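Long-range contacts in hypothetical protein Atu0492 (Agrobacterium tumefaciens, PDB 2GMY), which is of unknown function but is a putative antioxidant defence protein of the AhpD type, a member of the carboxymuconolactone decarboxylase family: residues K39-I44 with N70-W75; S43-C48 with W91-T96; E66-L71 with P79-Q84. All blocks are in the same frame, centred on the assembly; numbering follows the deposited sequence.

In the fold
Contacts 1 and 2 both use helix 32-45, whose last turns meet the segment 70-75 in contact 1 and helix 83-96 in contact 2; Asp93 of contact 2 joins them by bonding both Arg41 and Trp75. Contact 2 is buried, centred about 7 Å from the centre of the chain, contact 1 partly buried at about 8 Å, and contact 3, at about 15 Å, the most peripheral though mostly buried. Contact 1 mixes a guanidinium with apolar packing; contact 2 sets methyl groups against each other and against oxygens of Asp93 and Asn46, with no direct hydrogen bond; contact 3 combines an aromatic pair, one hydroxyl-to-main-chain hydrogen bond and aliphatic packing. All three border the second subunit, contact 2 also the third.

Contact 1: K39-I44 with N70-W75; sequences KLRASI and NLMSVW
With CG anti to the backbone N (chi1 179°) and a bend at chi2, Arg41 swings its guanidinium off helix 32-45 toward the segment 70-75. Met72 likewise has CG anti to its backbone N (chi1 -172°), which sends its flexible thioether to the helix. There Met72 CG lies 3.9 Å from Arg41 CB, while the terminal CE settles 3.9 Å from Leu40 CD2 and equally near Leu40 CB. Ile44, one turn on from Leu40, brings CD1 against Met72 CB at 3.9 Å and lays its CG2 branch beside CB of Ser73. A long unbranched methionine suits this place because it can follow the uneven surface between leucine, isoleucine and the arginine stem.

The segment runs on from the short helix 66-70 in an all-helical subunit of the AhpD-like clan, and the polar head of Arg41 gathers its backbone oxygens. NH1 makes two weak, bent hydrogen bonds, to Met72 O at 2.9 Å and to Ser73 O at 3.2 Å; the second oxygen sits near the guanidinium plane. Water 1 donates to Ser73 O at 2.7 Å and accepts from Arg41 NH2 at 3.2 Å. Trp75 meets the guanidinium at about a right angle: its CD1 stands over one face while the indole presents its edge, the planes 78° apart. The strongest partner of the arginine is Asp93 on helix 83-96, whose OD1 takes a salt bridge from NE while OD2 accepts the indole NE1 of Trp75.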
loop_
_atom_site.group_PDB
_atom_site.type_symbol
_atom_site.label_atom_id
_atom_site.label_comp_id
_atom_site.label_asym_id
_atom_site.label_seq_id
_atom_site.Cartn_x
_atom_site.Cartn_y
_atom_site.Cartn_z
ATOM N N LYS A 39 9.819 -20.007 9.769
ATOM C CA LYS A 39 10.562 -19.990 8.506
ATOM C C LYS A 39 9.641 -20.039 7.301
ATOM O O LYS A 39 9.839 -19.305 6.328
ATOM C CB LYS A 39 11.559 -21.143 8.442
ATOM C CG LYS A 39 12.752 -20.949 9.369
ATOM C CD LYS A 39 13.617 -22.199 9.353
ATOM C CE LYS A 39 14.902 -21.959 10.088
ATOM N NZ LYS A 39 15.896 -22.981 9.670
ATOM N N LEU A 40 8.623 -20.895 7.365
ATOM C CA LEU A 40 7.723 -21.061 6.223
ATOM C C LEU A 40 6.886 -19.805 6.032
ATOM O O LEU A 40 6.798 -19.267 4.921
ATOM C CB LEU A 40 6.840 -22.303 6.396
ATOM C CG LEU A 40 5.827 -22.573 5.275
ATOM C CD1 LEU A 40 6.497 -22.659 3.899
ATOM C CD2 LEU A 40 5.078 -23.845 5.592
ATOM N N ARG A 41 6.300 -19.309 7.114
ATOM C CA ARG A 41 5.422 -18.134 6.984
ATOM C C ARG A 41 6.163 -16.888 6.494
ATOM O O ARG A 41 5.700 -16.222 5.552
ATOM C CB ARG A 41 4.669 -17.842 8.289
ATOM C CG ARG A 41 3.758 -16.615 8.210
ATOM C CD ARG A 41 2.667 -16.734 7.144
ATOM N NE ARG A 41 1.981 -15.442 7.047
ATOM C CZ ARG A 41 1.155 -15.105 6.065
ATOM N NH1 ARG A 41 0.872 -15.976 5.088
ATOM N NH2 ARG A 41 0.603 -13.893 6.070
ATOM N N ALA A 42 7.322 -16.590 7.089
ATOM C CA ALA A 42 8.091 -15.413 6.672
ATOM C C ALA A 42 8.509 -15.538 5.210
ATOM O O ALA A 42 8.466 -14.564 4.450
ATOM C CB ALA A 42 9.300 -15.195 7.584
ATOM N N SER A 43 8.907 -16.752 4.818
ATOM C CA SER A 43 9.310 -16.985 3.428
ATOM C C SER A 43 8.168 -16.744 2.433
ATOM O O SER A 43 8.388 -16.180 1.355
ATOM C CB SER A 43 9.881 -18.397 3.269
ATOM O OG SER A 43 11.045 -18.539 4.067
ATOM N N ILE A 44 6.956 -17.155 2.799
ATOM C CA ILE A 44 5.796 -16.888 1.956
ATOM C C ILE A 44 5.593 -15.365 1.829
ATOM O O ILE A 44 5.433 -14.832 0.717
ATOM C CB ILE A 44 4.545 -17.576 2.495
ATOM C CG1 ILE A 44 4.676 -19.095 2.337
ATOM C CG2 ILE A 44 3.299 -17.102 1.750
ATOM C CD1 ILE A 44 3.675 -19.894 3.190
ATOM N N ASN A 70 0.118 -26.239 3.552
ATOM C CA ASN A 70 -0.527 -25.503 2.459
ATOM C C ASN A 70 -1.357 -24.301 2.852
ATOM O O ASN A 70 -1.519 -23.374 2.052
ATOM C CB ASN A 70 -1.368 -26.438 1.618
ATOM C CG ASN A 70 -0.519 -27.265 0.704
ATOM O OD1 ASN A 70 -0.354 -28.468 0.913
ATOM N ND2 ASN A 70 0.067 -26.620 -0.298
ATOM N N LEU A 71 -1.884 -24.288 4.066
ATOM C CA LEU A 71 -2.742 -23.190 4.469
ATOM C C LEU A 71 -1.977 -22.031 5.095
ATOM O O LEU A 71 -2.556 -21.035 5.481
ATOM C CB LEU A 71 -3.852 -23.675 5.389
ATOM C CG LEU A 71 -5.000 -24.404 4.685
ATOM C CD1 LEU A 71 -5.766 -25.135 5.694
ATOM C CD2 LEU A 71 -5.897 -23.427 3.980
ATOM N N MET A 72 -0.663 -22.161 5.159
ATOM C CA MET A 72 0.113 -21.150 5.836
ATOM C C MET A 72 0.075 -19.818 5.121
ATOM O O MET A 72 0.292 -18.794 5.710
ATOM C CB MET A 72 1.549 -21.551 6.024
ATOM C CG MET A 72 2.189 -20.556 6.887
ATOM S SD MET A 72 1.999 -21.123 8.551
ATOM C CE MET A 72 3.609 -21.771 8.486
ATOM N N SER A 73 -0.156 -19.867 3.822
ATOM C CA SER A 73 -0.196 -18.662 3.031
ATOM C C SER A 73 -1.442 -17.849 3.360
ATOM O O SER A 73 -1.503 -16.692 3.049
ATOM C CB SER A 73 -0.169 -19.002 1.543
ATOM O OG SER A 73 -1.305 -19.713 1.172
ATOM N N VAL A 74 -2.414 -18.484 4.005
ATOM C CA VAL A 74 -3.742 -17.907 4.241
ATOM C C VAL A 74 -4.223 -18.242 5.660
ATOM O O VAL A 74 -5.406 -18.449 5.916
ATOM C CB VAL A 74 -4.768 -18.383 3.152
ATOM C CG1 VAL A 74 -4.393 -17.836 1.772
ATOM C CG2 VAL A 74 -4.864 -19.909 3.107
ATOM N N TRP A 75 -3.283 -18.240 6.600
ATOM C CA TRP A 75 -3.551 -18.786 7.926
ATOM C C TRP A 75 -4.660 -18.107 8.695
ATOM O O TRP A 75 -5.294 -18.746 9.534
ATOM C CB TRP A 75 -2.266 -18.769 8.764
ATOM C CG TRP A 75 -1.835 -17.391 9.128
ATOM C CD1 TRP A 75 -1.006 -16.568 8.415
ATOM C CD2 TRP A 75 -2.217 -16.671 10.300
ATOM N NE1 TRP A 75 -0.837 -15.366 9.090
ATOM C CE2 TRP A 75 -1.575 -15.403 10.243
ATOM C CE3 TRP A 75 -3.036 -16.970 11.396
ATOM C CZ2 TRP A 75 -1.734 -14.441 11.236
ATOM C CZ3 TRP A 75 -3.194 -16.014 12.383
ATOM C CH2 TRP A 75 -2.544 -14.766 12.306
HETATM O O HOH W 1 -2.083 -14.359 4.372
#

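Contact 2: S43-C48 with W91-T96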
loop_
_atom_site.group_PDB
_atom_site.type_symbol
_atom_site.label_atom_id
_atom_site.label_comp_id
_atom_site.label_asym_id
_atom_site.label_seq_id
_atom_site.Cartn_x
_atom_site.Cartn_y
_atom_site.Cartn_z
ATOM N N SER A 43 8.907 -16.752 4.818
ATOM C CA SER A 43 9.310 -16.985 3.428
ATOM C C SER A 43 8.168 -16.744 2.433
ATOM O O SER A 43 8.388 -16.180 1.355
ATOM C CB SER A 43 9.881 -18.397 3.269
ATOM O OG SER A 43 11.045 -18.539 4.067
ATOM N N ILE A 44 6.956 -17.155 2.799
ATOM C CA ILE A 44 5.796 -16.888 1.956
ATOM C C ILE A 44 5.593 -15.365 1.829
ATOM O O ILE A 44 5.433 -14.832 0.717
ATOM C CB ILE A 44 4.545 -17.576 2.495
ATOM C CG1 ILE A 44 4.676 -19.095 2.337
ATOM C CG2 ILE A 44 3.299 -17.102 1.750
ATOM C CD1 ILE A 44 3.675 -19.894 3.190
ATOM N N ILE A 45 5.612 -14.660 2.956
ATOM C CA ILE A 45 5.387 -13.208 2.921
ATOM C C ILE A 45 6.396 -12.539 2.009
ATOM O O ILE A 45 6.059 -11.650 1.203
ATOM C CB ILE A 45 5.492 -12.607 4.328
ATOM C CG1 ILE A 45 4.342 -13.119 5.197
ATOM C CG2 ILE A 45 5.497 -11.082 4.264
ATOM C CD1 ILE A 45 4.478 -12.758 6.662
ATOM N N ASN A 46 7.649 -12.969 2.150
ATOM C CA ASN A 46 8.748 -12.346 1.415
ATOM C C ASN A 46 8.886 -12.803 -0.034
ATOM O O ASN A 46 9.778 -12.327 -0.729
ATOM C CB ASN A 46 10.060 -12.533 2.156
ATOM C CG ASN A 46 10.150 -11.661 3.381
ATOM O OD1 ASN A 46 9.571 -10.566 3.425
ATOM N ND2 ASN A 46 10.866 -12.143 4.388
ATOM N N GLY A 47 8.036 -13.734 -0.469
ATOM C CA GLY A 47 8.040 -14.170 -1.868
ATOM C C GLY A 47 9.220 -15.079 -2.209
ATOM O O GLY A 47 9.586 -15.226 -3.387
ATOM N N CYS A 48 9.811 -15.698 -1.192
ATOM C CA CYS A 48 11.039 -16.467 -1.404
ATOM C C CYS A 48 10.740 -17.934 -1.721
ATOM O O CYS A 48 10.575 -18.760 -0.807
ATOM C CB CYS A 48 11.955 -16.357 -0.191
ATOM S SG CYS A 48 13.573 -17.094 -0.550
ATOM N N TRP A 91 2.664 -12.568 15.051
ATOM C CA TRP A 91 3.933 -11.900 15.320
ATOM C C TRP A 91 4.889 -12.060 14.146
ATOM O O TRP A 91 5.579 -11.100 13.757
ATOM C CB TRP A 91 4.553 -12.466 16.587
ATOM C CG TRP A 91 5.737 -11.720 17.111
ATOM C CD1 TRP A 91 7.009 -12.212 17.271
ATOM C CD2 TRP A 91 5.777 -10.363 17.588
ATOM N NE1 TRP A 91 7.829 -11.256 17.817
ATOM C CE2 TRP A 91 7.104 -10.111 18.020
ATOM C CE3 TRP A 91 4.828 -9.343 17.695
ATOM C CZ2 TRP A 91 7.504 -8.872 18.544
ATOM C CZ3 TRP A 91 5.227 -8.105 18.229
ATOM C CH2 TRP A 91 6.553 -7.893 18.648
ATOM N N VAL A 92 4.946 -13.263 13.579
ATOM C CA VAL A 92 5.744 -13.443 12.364
ATOM C C VAL A 92 5.332 -12.430 11.291
ATOM O O VAL A 92 6.185 -11.771 10.683
ATOM C CB VAL A 92 5.658 -14.882 11.832
ATOM C CG1 VAL A 92 6.339 -15.007 10.467
ATOM C CG2 VAL A 92 6.288 -15.836 12.831
ATOM N N ASP A 93 4.028 -12.302 11.066
ATOM C CA ASP A 93 3.524 -11.346 10.084
ATOM C C ASP A 93 3.913 -9.900 10.441
ATOM O O ASP A 93 4.466 -9.176 9.596
ATOM C CB ASP A 93 2.005 -11.474 9.981
ATOM C CG ASP A 93 1.575 -12.733 9.248
ATOM O OD1 ASP A 93 2.409 -13.643 9.057
ATOM O OD2 ASP A 93 0.388 -12.804 8.860
ATOM N N ALA A 94 3.646 -9.493 11.682
ATOM C CA ALA A 94 3.872 -8.095 12.092
ATOM C C ALA A 94 5.344 -7.704 11.992
ATOM O O ALA A 94 5.692 -6.599 11.544
ATOM C CB ALA A 94 3.347 -7.858 13.522
ATOM N N VAL A 95 6.212 -8.638 12.391
ATOM C CA VAL A 95 7.651 -8.378 12.456
ATOM C C VAL A 95 8.283 -8.510 11.075
ATOM O O VAL A 95 9.183 -7.762 10.719
ATOM C CB VAL A 95 8.333 -9.287 13.499
ATOM C CG1 VAL A 95 9.846 -9.102 13.504
ATOM C CG2 VAL A 95 7.790 -8.970 14.882
ATOM N N THR A 96 7.806 -9.464 10.279
ATOM C CA THR A 96 8.308 -9.567 8.903
ATOM C C THR A 96 7.999 -8.278 8.122
ATOM O O THR A 96 8.801 -7.820 7.320
ATOM C CB THR A 96 7.757 -10.821 8.207
ATOM O OG1 THR A 96 8.299 -11.976 8.863
ATOM C CG2 THR A 96 8.148 -10.863 6.749
HETATM O O HOH W 2 10.012 -8.349 4.858
#
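Ile45 and Thr96 reach toward each other tip to tip, Ile45 CG2 meeting Thr96 CG2 at 3.6 Å. The longer branch of the isoleucine crosses obliquely to Asp93, one turn earlier on helix 83-96, Ile45 CD1 coming to 3.3 Å from Asp93 OD1. Asn46 comes from the opposite direction to Thr96, with OD1 3.6 Å from the same methyl. No direct hydrogen bond crosses, but water 2 lies 2.7 Å from Asn46 OD1 and 2.8 Å from Thr96 O.

Helix 32-45 ends here in a Schellman motif: Gly47 takes the positive phi of 75° that glycine accommodates easily, and Cys48 serves as N-cap of helix 49-61. The tight turn between these helices packs against the C-terminal end of helix 83-96. Cys48 and Cys51 form a Cys-X-X-Cys pair as in AhpD relatives, consistent with the putative antioxidant role.

Further out, polar bonds set the rotation of first-shell groups. The Thr96 hydroxyl donates to Val92 O at 2.8 Å from the face opposite Thr96 N, which turns the methyl toward Ile45. Asn131 on helix 117-139 bonds both Asn46 ND2 and Thr96 OG1, while Arg41 salt-bridges Asp93. Arg135 of the third subunit donates to Thr96 O.

Contact 3: E66-L71 with P79-Q84; sequences EQWINL and PVYTEQ
Tyr81 and Trp68 form an edge-to-face, T-shaped pair: the tyrosine edge points at the five-membered ring of the indole, with centroids 5.1 Å apart and planes at 62°. The nearest ring atoms are Tyr81 CE1 and Trp68 CD1, at 3.7 Å, CE1 standing over the indole face but offset toward its rim. CG of Trp68 is anti to its backbone N (chi1 -171°), which carries the indole to the helix flank where the tyrosine arrives.

One hydrogen bond crosses: the Tyr81 hydroxyl donates to Trp68 O over 2.6 Å, at a C=O...O angle of 130° and tilted from the carbonyl plane. Thr82, the N-cap of helix 83-96, forms a capping box with Glu85, whose OE1 accepts from Thr82 N; its OE2 takes Trp68 NE1, tying the indole to the start of that helix.

In the apolar packing, Val80 CG1 touches Leu71 CD1 at 4.0 Å and also lies over the Tyr81 ring. Gln67 OE1 passes Val80 CG2, and its NE2 bonds Asp53 of the second subunit.

Tyrosine suits this place because its flat ring packs against the indole while its hydroxyl reaches a main-chain oxygen of helix 66-70; together these restrict the swing and tilt of the ring.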
loop_
_atom_site.group_PDB
_atom_site.type_symbol
_atom_site.label_atom_id
_atom_site.label_comp_id
_atom_site.label_asym_id
_atom_site.label_seq_id
_atom_site.Cartn_x
_atom_site.Cartn_y
_atom_site.Cartn_z
ATOM N N GLU A 66 -0.114 -31.889 5.471
ATOM C CA GLU A 66 -0.132 -31.097 4.230
ATOM C C GLU A 66 -1.044 -29.873 4.372
ATOM O O GLU A 66 -0.789 -28.837 3.758
ATOM C CB GLU A 66 -0.495 -31.940 3.001
ATOM C CG GLU A 66 0.481 -33.100 2.728
ATOM C CD GLU A 66 1.927 -32.643 2.542
ATOM O OE1 GLU A 66 2.157 -31.618 1.864
ATOM O OE2 GLU A 66 2.841 -33.317 3.060
ATOM N N GLN A 67 -2.089 -29.989 5.189
ATOM C CA GLN A 67 -2.993 -28.872 5.429
ATOM C C GLN A 67 -2.261 -27.763 6.188
ATOM O O GLN A 67 -2.331 -26.592 5.823
ATOM C CB GLN A 67 -4.179 -29.357 6.240
ATOM C CG GLN A 67 -5.442 -28.619 5.978
ATOM C CD GLN A 67 -6.645 -29.304 6.592
ATOM O OE1 GLN A 67 -6.571 -29.868 7.694
ATOM N NE2 GLN A 67 -7.762 -29.252 5.889
ATOM N N TRP A 68 -1.555 -28.143 7.244
ATOM C CA TRP A 68 -0.764 -27.193 8.030
ATOM C C TRP A 68 0.213 -26.438 7.130
ATOM O O TRP A 68 0.405 -25.223 7.268
ATOM C CB TRP A 68 0.003 -27.963 9.096
ATOM C CG TRP A 68 0.724 -27.166 10.148
ATOM C CD1 TRP A 68 0.265 -26.866 11.398
ATOM C CD2 TRP A 68 2.057 -26.641 10.073
ATOM N NE1 TRP A 68 1.224 -26.172 12.101
ATOM C CE2 TRP A 68 2.333 -26.024 11.314
ATOM C CE3 TRP A 68 3.046 -26.634 9.075
ATOM C CZ2 TRP A 68 3.553 -25.408 11.591
ATOM C CZ3 TRP A 68 4.271 -26.011 9.349
ATOM C CH2 TRP A 68 4.509 -25.404 10.599
ATOM N N ILE A 69 0.845 -27.174 6.221
ATOM C CA ILE A 69 1.819 -26.614 5.267
ATOM C C ILE A 69 1.142 -25.715 4.217
ATOM O O ILE A 69 1.533 -24.552 4.027
ATOM C CB ILE A 69 2.589 -27.758 4.573
ATOM C CG1 ILE A 69 3.471 -28.495 5.592
ATOM C CG2 ILE A 69 3.412 -27.243 3.392
ATOM C CD1 ILE A 69 4.106 -29.785 5.008
ATOM N N ASN A 70 0.118 -26.239 3.552
ATOM C CA ASN A 70 -0.527 -25.503 2.459
ATOM C C ASN A 70 -1.357 -24.301 2.852
ATOM O O ASN A 70 -1.519 -23.374 2.052
ATOM C CB ASN A 70 -1.368 -26.438 1.618
ATOM C CG ASN A 70 -0.519 -27.265 0.704
ATOM O OD1 ASN A 70 -0.354 -28.468 0.913
ATOM N ND2 ASN A 70 0.067 -26.620 -0.298
ATOM N N LEU A 71 -1.884 -24.288 4.066
ATOM C CA LEU A 71 -2.742 -23.190 4.469
ATOM C C LEU A 71 -1.977 -22.031 5.095
ATOM O O LEU A 71 -2.556 -21.035 5.481
ATOM C CB LEU A 71 -3.852 -23.675 5.389
ATOM C CG LEU A 71 -5.000 -24.404 4.685
ATOM C CD1 LEU A 71 -5.766 -25.135 5.694
ATOM C CD2 LEU A 71 -5.897 -23.427 3.980
ATOM N N PRO A 79 -8.973 -22.809 10.232
ATOM C CA PRO A 79 -9.070 -23.420 11.557
ATOM C C PRO A 79 -8.005 -24.469 11.893
ATOM O O PRO A 79 -8.040 -25.018 12.993
ATOM C CB PRO A 79 -10.487 -24.035 11.548
ATOM C CG PRO A 79 -10.751 -24.333 10.100
ATOM C CD PRO A 79 -10.101 -23.199 9.358
ATOM N N VAL A 80 -7.058 -24.743 10.994
ATOM C CA VAL A 80 -6.050 -25.775 11.286
ATOM C C VAL A 80 -5.096 -25.399 12.437
ATOM O O VAL A 80 -4.674 -26.270 13.204
ATOM C CB VAL A 80 -5.287 -26.258 10.009
ATOM C CG1 VAL A 80 -4.393 -25.204 9.475
ATOM C CG2 VAL A 80 -4.469 -27.514 10.305
ATOM N N TYR A 81 -4.802 -24.108 12.584
ATOM C CA TYR A 81 -3.811 -23.643 13.573
ATOM C C TYR A 81 -4.356 -23.504 14.991
ATOM O O TYR A 81 -5.475 -23.017 15.195
ATOM C CB TYR A 81 -3.141 -22.338 13.090
ATOM C CG TYR A 81 -2.602 -22.555 11.704
ATOM C CD1 TYR A 81 -1.481 -23.368 11.487
ATOM C CD2 TYR A 81 -3.264 -22.035 10.595
ATOM C CE1 TYR A 81 -1.022 -23.630 10.196
ATOM C CE2 TYR A 81 -2.807 -22.270 9.303
ATOM C CZ TYR A 81 -1.689 -23.077 9.114
ATOM O OH TYR A 81 -1.240 -23.326 7.843
ATOM N N THR A 82 -3.552 -23.924 15.966
ATOM C CA THR A 82 -3.894 -23.763 17.376
ATOM C C THR A 82 -3.852 -22.284 17.779
ATOM O O THR A 82 -3.270 -21.458 17.070
ATOM C CB THR A 82 -2.906 -24.527 18.275
ATOM O OG1 THR A 82 -1.644 -23.856 18.268
ATOM C CG2 THR A 82 -2.716 -25.977 17.786
ATOM N N GLU A 83 -4.431 -21.936 18.928
ATOM C CA GLU A 83 -4.389 -20.539 19.359
ATOM C C GLU A 83 -2.943 -20.069 19.560
ATOM O O GLU A 83 -2.597 -18.945 19.211
ATOM C CB GLU A 83 -5.234 -20.300 20.616
ATOM C CG GLU A 83 -6.743 -20.415 20.337
ATOM C CD GLU A 83 -7.213 -19.535 19.167
ATOM O OE1 GLU A 83 -6.954 -18.308 19.191
ATOM O OE2 GLU A 83 -7.853 -20.066 18.220
ATOM N N GLN A 84 -2.101 -20.953 20.082
ATOM C CA GLN A 84 -0.686 -20.638 20.243
ATOM C C GLN A 84 -0.021 -20.382 18.888
ATOM O O GLN A 84 0.711 -19.404 18.734
ATOM C CB GLN A 84 0.038 -21.774 20.947
ATOM C CG GLN A 84 1.500 -21.474 21.203
ATOM C CD GLN A 84 2.169 -22.547 22.038
ATOM O OE1 GLN A 84 1.877 -23.736 21.894
ATOM N NE2 GLN A 84 3.108 -22.131 22.895
#